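Local coordinates for glycoside hydrolase family protein (Novosphingobium sp. PP1Y, PDB 6Q2F), which is an alpha-L-rhamnosidase, a glycoside hydrolase that probably releases terminal alpha-L-rhamnose from glycosides, at residues K238-D242 / V368-E372; V271-F277 / V314-F320; P179-L183 / D244-G248. All blocks are in the same frame, centred on the assembly; numbering follows the deposited sequence.

Interaction 1: K238-D242 / V368-E372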
loop_
_atom_site.group_PDB
_atom_site.type_symbol
_atom_site.label_atom_id
_atom_site.label_comp_id
_atom_site.label_asym_id
_atom_site.label_seq_id
_atom_site.Cartn_x
_atom_site.Cartn_y
_atom_site.Cartn_z
ATOM N N LYS A 238 17.394 41.690 2.191
ATOM C CA LYS A 238 16.048 41.967 2.681
ATOM C C LYS A 238 15.029 41.021 2.058
ATOM O O LYS A 238 13.990 40.743 2.666
ATOM C CB LYS A 238 15.686 43.434 2.412
ATOM C CG LYS A 238 15.316 43.757 0.962
ATOM C CD LYS A 238 13.800 43.720 0.742
ATOM C CE LYS A 238 13.441 43.236 -0.661
ATOM N NZ LYS A 238 11.974 42.977 -0.798
ATOM N N ALA A 239 15.312 40.508 0.859
ATOM C CA ALA A 239 14.420 39.559 0.203
ATOM C C ALA A 239 14.367 38.212 0.910
ATOM O O ALA A 239 13.493 37.403 0.588
ATOM C CB ALA A 239 14.836 39.356 -1.256
ATOM N N LEU A 240 15.267 37.950 1.859
ATOM C CA LEU A 240 15.186 36.702 2.610
ATOM C C LEU A 240 14.059 36.732 3.645
ATOM O O LEU A 240 13.517 35.670 3.980
ATOM C CB LEU A 240 16.530 36.408 3.276
ATOM C CG LEU A 240 17.711 36.206 2.315
ATOM C CD1 LEU A 240 19.053 36.359 3.023
ATOM C CD2 LEU A 240 17.593 34.840 1.643
ATOM N N VAL A 241 13.698 37.920 4.162
ATOM C CA VAL A 241 12.552 38.102 5.053
ATOM C C VAL A 241 11.364 38.647 4.277
ATOM O O VAL A 241 10.390 39.123 4.869
ATOM C CB VAL A 241 12.867 39.066 6.207
ATOM C CG1 VAL A 241 11.609 39.321 7.036
ATOM C CG2 VAL A 241 14.047 38.571 7.070
ATOM N N ASP A 242 11.443 38.613 2.952
ATOM C CA ASP A 242 10.386 39.212 2.159
ATOM C C ASP A 242 9.042 38.580 2.515
ATOM O O ASP A 242 8.964 37.449 3.008
ATOM C CB ASP A 242 10.678 39.030 0.674
ATOM C CG ASP A 242 10.557 40.316 -0.093
ATOM O OD1 ASP A 242 10.007 41.293 0.467
ATOM O OD2 ASP A 242 11.004 40.345 -1.258
ATOM N N VAL A 368 17.139 30.716 -3.082
ATOM C CA VAL A 368 16.770 30.496 -1.711
ATOM C C VAL A 368 15.713 31.548 -1.493
ATOM O O VAL A 368 16.002 32.706 -1.480
ATOM C CB VAL A 368 17.919 30.693 -0.767
ATOM C CG1 VAL A 368 17.428 30.774 0.655
ATOM C CG2 VAL A 368 18.887 29.556 -0.915
ATOM N N GLY A 369 14.469 31.132 -1.347
ATOM C CA GLY A 369 13.371 32.066 -1.212
ATOM C C GLY A 369 13.274 32.728 0.150
ATOM O O GLY A 369 12.956 33.914 0.241
ATOM N N GLN A 370 13.542 31.978 1.213
ATOM C CA GLN A 370 13.485 32.503 2.566
ATOM C C GLN A 370 14.651 31.954 3.371
ATOM O O GLN A 370 14.970 30.764 3.286
ATOM C CB GLN A 370 12.168 32.132 3.260
ATOM C CG GLN A 370 12.030 32.691 4.674
ATOM C CD GLN A 370 10.785 32.181 5.378
ATOM O OE1 GLN A 370 10.244 31.147 5.015
ATOM N NE2 GLN A 370 10.322 32.913 6.383
ATOM N N PHE A 371 15.272 32.828 4.161
ATOM C CA PHE A 371 16.301 32.413 5.112
ATOM C C PHE A 371 16.257 33.428 6.249
ATOM O O PHE A 371 16.815 34.523 6.128
ATOM C CB PHE A 371 17.678 32.349 4.463
ATOM C CG PHE A 371 18.759 31.846 5.379
ATOM C CD1 PHE A 371 18.448 31.118 6.520
ATOM C CD2 PHE A 371 20.087 32.105 5.102
ATOM C CE1 PHE A 371 19.444 30.655 7.365
ATOM C CE2 PHE A 371 21.088 31.644 5.947
ATOM C CZ PHE A 371 20.764 30.921 7.078
ATOM N N GLU A 372 15.593 33.057 7.340
ATOM C CA GLU A 372 15.251 33.981 8.412
ATOM C C GLU A 372 15.795 33.456 9.731
ATOM O O GLU A 372 15.527 32.308 10.102
ATOM C CB GLU A 372 13.731 34.158 8.491
ATOM C CG GLU A 372 13.252 35.242 9.437
ATOM C CD GLU A 372 11.804 35.626 9.168
ATOM O OE1 GLU A 372 11.335 35.410 8.022
ATOM O OE2 GLU A 372 11.141 36.145 10.097
#
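Leu240 lies alongside Phe371, the two side chains running the same way, one from the 3-10 segment and one from strand 370-372. Its CD2 methyl rests 3.8 Å from CB of Phe371, on the stem of that residue and not on its ring, and it lies 4.2 Å from CG1 of Val368. With CG anti to the carbonyl carbon (chi1 -62°), the branched end of Leu240 is carried in beside these two, and a wholly apolar chain suits this buried site, shared with the leucines of strand 260-265. The backbone of Leu240 is also engaged: its O accepts a weak hydrogen bond of 3.3 Å from Phe371 N. The same carbonyl oxygen lies 3.4 Å from CG of Gln370, whose CA-H also points at it, so one buried acceptor is met by an N-H and by carbon-bound hydrogens. Gly369 and Gln370 form a classic beta bulge opposite Phe277.

The other end is looser. Val241, exposed, crosses Glu372 at about a right angle, and its CG1 comes no nearer than 4.0 Å to OE1 of Glu372. The extended Glu372 carboxylate is steadied instead by Gln370, whose NE2 donates to OE1 at 3.2 Å, meeting it from above the carboxylate plane. A charged end suits this partly open edge.

Deeper in, Leu240 and Phe371 both reach Leu261 and Leu263 of strand 260-265, in the facing six-stranded sheet, while Gln370 and Glu372 hydrogen-bond through their backbones to strand 268-277. The loop carrying this 3-10 segment is thus packed against strand 366-374, with Leu240 reaching the facing sheet.

Interaction 2: V271-F277 / V314-F320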
loop_
_atom_site.group_PDB
_atom_site.type_symbol
_atom_site.label_atom_id
_atom_site.label_comp_id
_atom_site.label_asym_id
_atom_site.label_seq_id
_atom_site.Cartn_x
_atom_site.Cartn_y
_atom_site.Cartn_z
ATOM N N VAL A 271 21.084 33.891 18.174
ATOM C CA VAL A 271 20.084 33.231 17.341
ATOM C C VAL A 271 19.592 31.984 18.060
ATOM O O VAL A 271 20.385 31.255 18.666
ATOM C CB VAL A 271 20.664 32.870 15.960
ATOM C CG1 VAL A 271 19.655 32.095 15.142
ATOM C CG2 VAL A 271 21.083 34.131 15.231
ATOM N N ARG A 272 18.293 31.765 17.994
ATOM C CA ARG A 272 17.663 30.599 18.584
ATOM C C ARG A 272 16.916 29.724 17.587
ATOM O O ARG A 272 16.686 28.581 17.845
ATOM C CB ARG A 272 16.745 31.010 19.706
ATOM C CG ARG A 272 17.472 31.247 20.989
ATOM C CD ARG A 272 16.558 31.873 21.998
ATOM N NE ARG A 272 17.290 32.335 23.152
ATOM C CZ ARG A 272 17.965 33.476 23.185
ATOM N NH1 ARG A 272 17.986 34.257 22.132
ATOM N NH2 ARG A 272 18.610 33.829 24.271
ATOM N N SER A 273 16.507 30.303 16.469
ATOM C CA SER A 273 15.787 29.532 15.473
ATOM C C SER A 273 15.977 30.096 14.080
ATOM O O SER A 273 16.255 31.282 13.904
ATOM C CB SER A 273 14.295 29.479 15.816
ATOM O OG SER A 273 14.083 28.875 17.081
ATOM N N ALA A 274 15.815 29.231 13.087
ATOM C CA ALA A 274 15.924 29.637 11.719
ATOM C C ALA A 274 14.876 29.012 10.827
ATOM O O ALA A 274 14.540 27.880 10.986
ATOM C CB ALA A 274 17.277 29.243 11.214
ATOM N N THR A 275 14.400 29.756 9.851
ATOM C CA THR A 275 13.456 29.238 8.872
ATOM C C THR A 275 14.066 29.368 7.482
ATOM O O THR A 275 14.609 30.425 7.135
ATOM C CB THR A 275 12.112 29.978 8.940
ATOM O OG1 THR A 275 11.579 29.877 10.265
ATOM C CG2 THR A 275 11.126 29.369 7.962
ATOM N N VAL A 276 13.979 28.300 6.690
ATOM C CA VAL A 276 14.529 28.272 5.341
ATOM C C VAL A 276 13.464 27.763 4.379
ATOM O O VAL A 276 12.693 26.860 4.717
ATOM C CB VAL A 276 15.793 27.389 5.277
ATOM C CG1 VAL A 276 16.264 27.230 3.853
ATOM C CG2 VAL A 276 16.894 27.995 6.122
ATOM N N PHE A 277 13.414 28.343 3.180
ATOM C CA PHE A 277 12.673 27.725 2.088
ATOM C C PHE A 277 13.436 27.878 0.782
ATOM O O PHE A 277 13.852 28.982 0.413
ATOM C CB PHE A 277 11.265 28.301 1.932
ATOM C CG PHE A 277 10.468 27.626 0.851
ATOM C CD1 PHE A 277 10.151 26.277 0.946
ATOM C CD2 PHE A 277 10.049 28.331 -0.265
ATOM C CE1 PHE A 277 9.419 25.646 -0.056
ATOM C CE2 PHE A 277 9.322 27.710 -1.270
ATOM C CZ PHE A 277 9.003 26.367 -1.165
ATOM N N VAL A 314 7.628 22.792 1.622
ATOM C CA VAL A 314 7.184 23.838 2.524
ATOM C C VAL A 314 8.366 24.275 3.345
ATOM O O VAL A 314 9.324 23.575 3.406
ATOM C CB VAL A 314 6.027 23.427 3.414
ATOM C CG1 VAL A 314 4.818 23.143 2.574
ATOM C CG2 VAL A 314 6.430 22.263 4.282
ATOM N N PRO A 315 8.311 25.437 3.958
ATOM C CA PRO A 315 9.482 25.904 4.707
ATOM C C PRO A 315 9.870 24.931 5.811
ATOM O O PRO A 315 9.091 24.074 6.220
ATOM C CB PRO A 315 9.027 27.252 5.279
ATOM C CG PRO A 315 7.938 27.699 4.370
ATOM C CD PRO A 315 7.250 26.461 3.914
ATOM N N THR A 316 11.104 25.073 6.292
ATOM C CA THR A 316 11.622 24.272 7.395
ATOM C C THR A 316 12.089 25.209 8.496
ATOM O O THR A 316 12.937 26.074 8.260
ATOM C CB THR A 316 12.776 23.371 6.948
ATOM O OG1 THR A 316 12.303 22.420 5.986
ATOM C CG2 THR A 316 13.351 22.626 8.137
ATOM N N THR A 317 11.536 25.041 9.691
ATOM C CA THR A 317 11.939 25.813 10.854
ATOM C C THR A 317 12.633 24.887 11.840
ATOM O O THR A 317 12.145 23.788 12.101
ATOM C CB THR A 317 10.727 26.479 11.501
ATOM O OG1 THR A 317 10.118 27.363 10.547
ATOM C CG2 THR A 317 11.146 27.263 12.729
ATOM N N ILE A 318 13.784 25.312 12.348
ATOM C CA ILE A 318 14.504 24.582 13.379
ATOM C C ILE A 318 14.781 25.559 14.501
ATOM O O ILE A 318 14.922 26.760 14.267
ATOM C CB ILE A 318 15.824 23.963 12.873
ATOM C CG1 ILE A 318 16.718 25.049 12.275
ATOM C CG2 ILE A 318 15.549 22.832 11.874
ATOM C CD1 ILE A 318 18.137 24.587 12.014
ATOM N N SER A 319 14.861 25.037 15.722
ATOM C CA SER A 319 15.182 25.831 16.896
ATOM C C SER A 319 16.264 25.115 17.689
ATOM O O SER A 319 16.393 23.890 17.623
ATOM C CB SER A 319 13.945 26.064 17.770
ATOM O OG SER A 319 14.246 26.959 18.822
ATOM N N PHE A 320 17.032 25.884 18.459
ATOM C CA PHE A 320 18.207 25.321 19.108
ATOM C C PHE A 320 18.589 26.175 20.308
ATOM O O PHE A 320 18.053 27.266 20.517
ATOM C CB PHE A 320 19.372 25.225 18.124
ATOM C CG PHE A 320 19.384 26.329 17.104
ATOM C CD1 PHE A 320 19.914 27.569 17.411
ATOM C CD2 PHE A 320 18.851 26.127 15.843
ATOM C CE1 PHE A 320 19.917 28.585 16.477
ATOM C CE2 PHE A 320 18.849 27.138 14.908
ATOM C CZ PHE A 320 19.386 28.369 15.225
#
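Strands 271-277 and 316-320 run antiparallel at 168°, with Ala274 opposite Ile318 and Val276 opposite Thr316 as hydrogen-bonded pairs, and Ser273 opposite Ser319 and Thr275 opposite Thr317 as non-hydrogen-bonded ones. The ladder is regular, as in Ala274 N to Ile318 O at 2.9 Å. On the other flank of 271-277, toward strand 366-374, Arg272 and Ser273 form a classic beta bulge facing His374.

The Phe320 ring folds back over this bulge. Its CG sits between backbone N and carbonyl carbon, with chi1 at an unusual 33°, which brings Arg272 O over the ring centre, 3.3 Å above the plane. That oxygen accepts the N-H of Phe320 at 2.8 Å, so the N-H bonds it while the ring covers it. CG1 of Val271 packs at the ring's rim, 3.7 Å from CZ of Phe320. At the other end, CD1 of Phe277 lies 3.6 Å from Pro315 N, beyond the last bonded pair, Val276 with Thr316, where the ladder asks no N-H of Pro315.

On the face of Thr275 and Thr317 the hydroxyls meet: Thr275 OG1 donates to Thr317 OG1 at 2.9 Å, each oxygen being anti to its own carbonyl carbon. Thr317 OG1 is bonded to Glu383, on helix 382-385.

The opposite face is mostly apolar: small Ala274 leaves room for Ile318, and both, with Phe320, touch Leu294 of the facing sheet, while Thr316 turns its hydroxyl to Glu310 O. The ladder separates a mostly hydrocarbon side facing the sandwich core from a hydroxyl side where the Glu383 carboxylate would probably polarise Thr317 and, through it, the bond from Thr275.

Interaction 3: P179-L183 / D244-G248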
loop_
_atom_site.group_PDB
_atom_site.type_symbol
_atom_site.label_atom_id
_atom_site.label_comp_id
_atom_site.label_asym_id
_atom_site.label_seq_id
_atom_site.Cartn_x
_atom_site.Cartn_y
_atom_site.Cartn_z
ATOM N N PRO A 179 0.352 24.804 -0.920
ATOM C CA PRO A 179 0.614 23.924 0.230
ATOM C C PRO A 179 0.840 24.652 1.549
ATOM O O PRO A 179 0.745 24.036 2.618
ATOM C CB PRO A 179 1.882 23.170 -0.198
ATOM C CG PRO A 179 2.608 24.154 -1.073
ATOM C CD PRO A 179 1.518 24.898 -1.821
ATOM N N PHE A 180 1.250 25.908 1.498
ATOM C CA PHE A 180 1.553 26.627 2.709
ATOM C C PHE A 180 1.574 28.127 2.526
ATOM O O PHE A 180 2.215 28.606 1.634
ATOM C CB PHE A 180 2.909 26.150 3.149
ATOM C CG PHE A 180 3.421 26.799 4.365
ATOM C CD1 PHE A 180 4.129 27.960 4.284
ATOM C CD2 PHE A 180 3.239 26.219 5.583
ATOM C CE1 PHE A 180 4.621 28.546 5.400
ATOM C CE2 PHE A 180 3.722 26.800 6.714
ATOM C CZ PHE A 180 4.418 27.966 6.621
ATOM N N GLN A 181 0.873 28.854 3.371
ATOM C CA GLN A 181 0.850 30.300 3.316
ATOM C C GLN A 181 0.632 30.832 1.913
ATOM O O GLN A 181 -0.381 30.614 1.311
ATOM C CB GLN A 181 2.022 30.943 4.048
ATOM C CG GLN A 181 2.023 30.760 5.547
ATOM C CD GLN A 181 0.988 31.599 6.248
ATOM O OE1 GLN A 181 -0.151 31.536 5.944
ATOM N NE2 GLN A 181 1.415 32.405 7.165
ATOM N N THR A 182 1.611 31.568 1.424
ATOM C CA THR A 182 1.572 32.145 0.099
ATOM C C THR A 182 2.077 31.267 -1.034
ATOM O O THR A 182 2.002 31.667 -2.150
ATOM C CB THR A 182 2.416 33.433 0.026
ATOM O OG1 THR A 182 3.705 33.186 0.549
ATOM C CG2 THR A 182 1.822 34.498 0.815
ATOM N N LEU A 183 2.589 30.090 -0.745
ATOM C CA LEU A 183 3.169 29.238 -1.776
ATOM C C LEU A 183 2.119 28.788 -2.787
ATOM O O LEU A 183 0.991 28.437 -2.433
ATOM C CB LEU A 183 3.833 28.013 -1.136
ATOM C CG LEU A 183 5.061 28.323 -0.281
ATOM C CD1 LEU A 183 5.747 27.027 0.135
ATOM C CD2 LEU A 183 6.017 29.226 -1.066
ATOM N N ASP A 244 7.357 37.462 0.377
ATOM C CA ASP A 244 7.384 36.348 -0.567
ATOM C C ASP A 244 8.462 35.354 -0.140
ATOM O O ASP A 244 9.640 35.519 -0.471
ATOM C CB ASP A 244 7.635 36.857 -1.983
ATOM C CG ASP A 244 7.657 35.739 -3.009
ATOM O OD1 ASP A 244 7.243 34.610 -2.667
ATOM O OD2 ASP A 244 8.083 35.989 -4.162
ATOM N N ILE A 245 8.046 34.302 0.571
ATOM C CA ILE A 245 8.969 33.246 0.976
ATOM C C ILE A 245 9.468 32.414 -0.197
ATOM O O ILE A 245 10.441 31.667 -0.042
ATOM C CB ILE A 245 8.312 32.324 2.024
ATOM C CG1 ILE A 245 7.014 31.727 1.476
ATOM C CG2 ILE A 245 8.050 33.084 3.318
ATOM C CD1 ILE A 245 6.189 31.013 2.517
ATOM N N ALA A 246 8.828 32.509 -1.361
ATOM C CA ALA A 246 9.326 31.856 -2.567
ATOM C C ALA A 246 10.289 32.727 -3.366
ATOM O O ALA A 246 10.916 32.228 -4.302
ATOM C CB ALA A 246 8.162 31.442 -3.471
ATOM N N GLY A 247 10.415 34.007 -3.032
ATOM C CA GLY A 247 11.281 34.894 -3.783
ATOM C C GLY A 247 12.365 35.523 -2.938
ATOM O O GLY A 247 12.089 36.385 -2.099
ATOM N N GLY A 248 13.607 35.104 -3.157
ATOM C CA GLY A 248 14.711 35.619 -2.378
ATOM C C GLY A 248 15.921 35.949 -3.220
ATOM O O GLY A 248 15.900 36.906 -3.999
HETATM O O HOH W 1 4.701 32.478 -3.210
#
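Ile245 carries the apolar packing, pushing its longer branch between three residues of 179-183. CG1 stands between backbone N and carbonyl carbon (chi1 57°) and touches CD2 of Leu183 at 3.7 Å, the two side chains crossing at about a right angle. Thr182 OG1 packs beside CG1 of Ile245, without a hydrogen bond. CD1 of Ile245 comes to the edge of the Phe180 ring, 4.1 Å from CD1 of Phe180. Leu183 CD2 meets CB of Ala246 at 3.9 Å. With alanine's single methyl in place of Ile245, Leu183 and the Phe180 edge would probably face a gap where CG1 and CD1 now sit.

Polar links across the contact run through water: one molecule donates to Thr182 O at 3.0 Å and, weakly, to Asp244 OD1.

Turns shape both sides. A type II' turn spans Phe180 to Leu183, with Gln181 at the positive-phi position often taken by glycine. Asp244 begins a type I turn, and its OD1 accepts the N-H of Ala246 at 2.9 Å, an Asx turn suited to a short carboxylate.

Around the contact, Phe180 packs edge-to-face on Phe388 and against Pro315, just before strand 316-325, while Gln181 NE2 bonds to Trp155 O on strand 151-160.

From the N terminus, 179-183 opens interaction 3, which closes at 244-248. Before that happens 238-242 has opened interaction 1, so the two cross. Interaction 2 follows interaction 3 in series, pairing 271-277 with 314-320, and it is nested within the long loop that interaction 1 closes at 368-372. Interactions 1 and 2 share a four-stranded sheet: strand 366-374 neighbours strand 268-277, with Glu372 O near Thr275 N (2.8 Å), a probable hydrogen bond. Interaction 3 meets both, through Ile245 beside Gln370 and Phe180 beside Pro315. Together they tie the loops 238-248 and 179-183 to the four-stranded sheet of the sandwich it forms with its six-stranded partner.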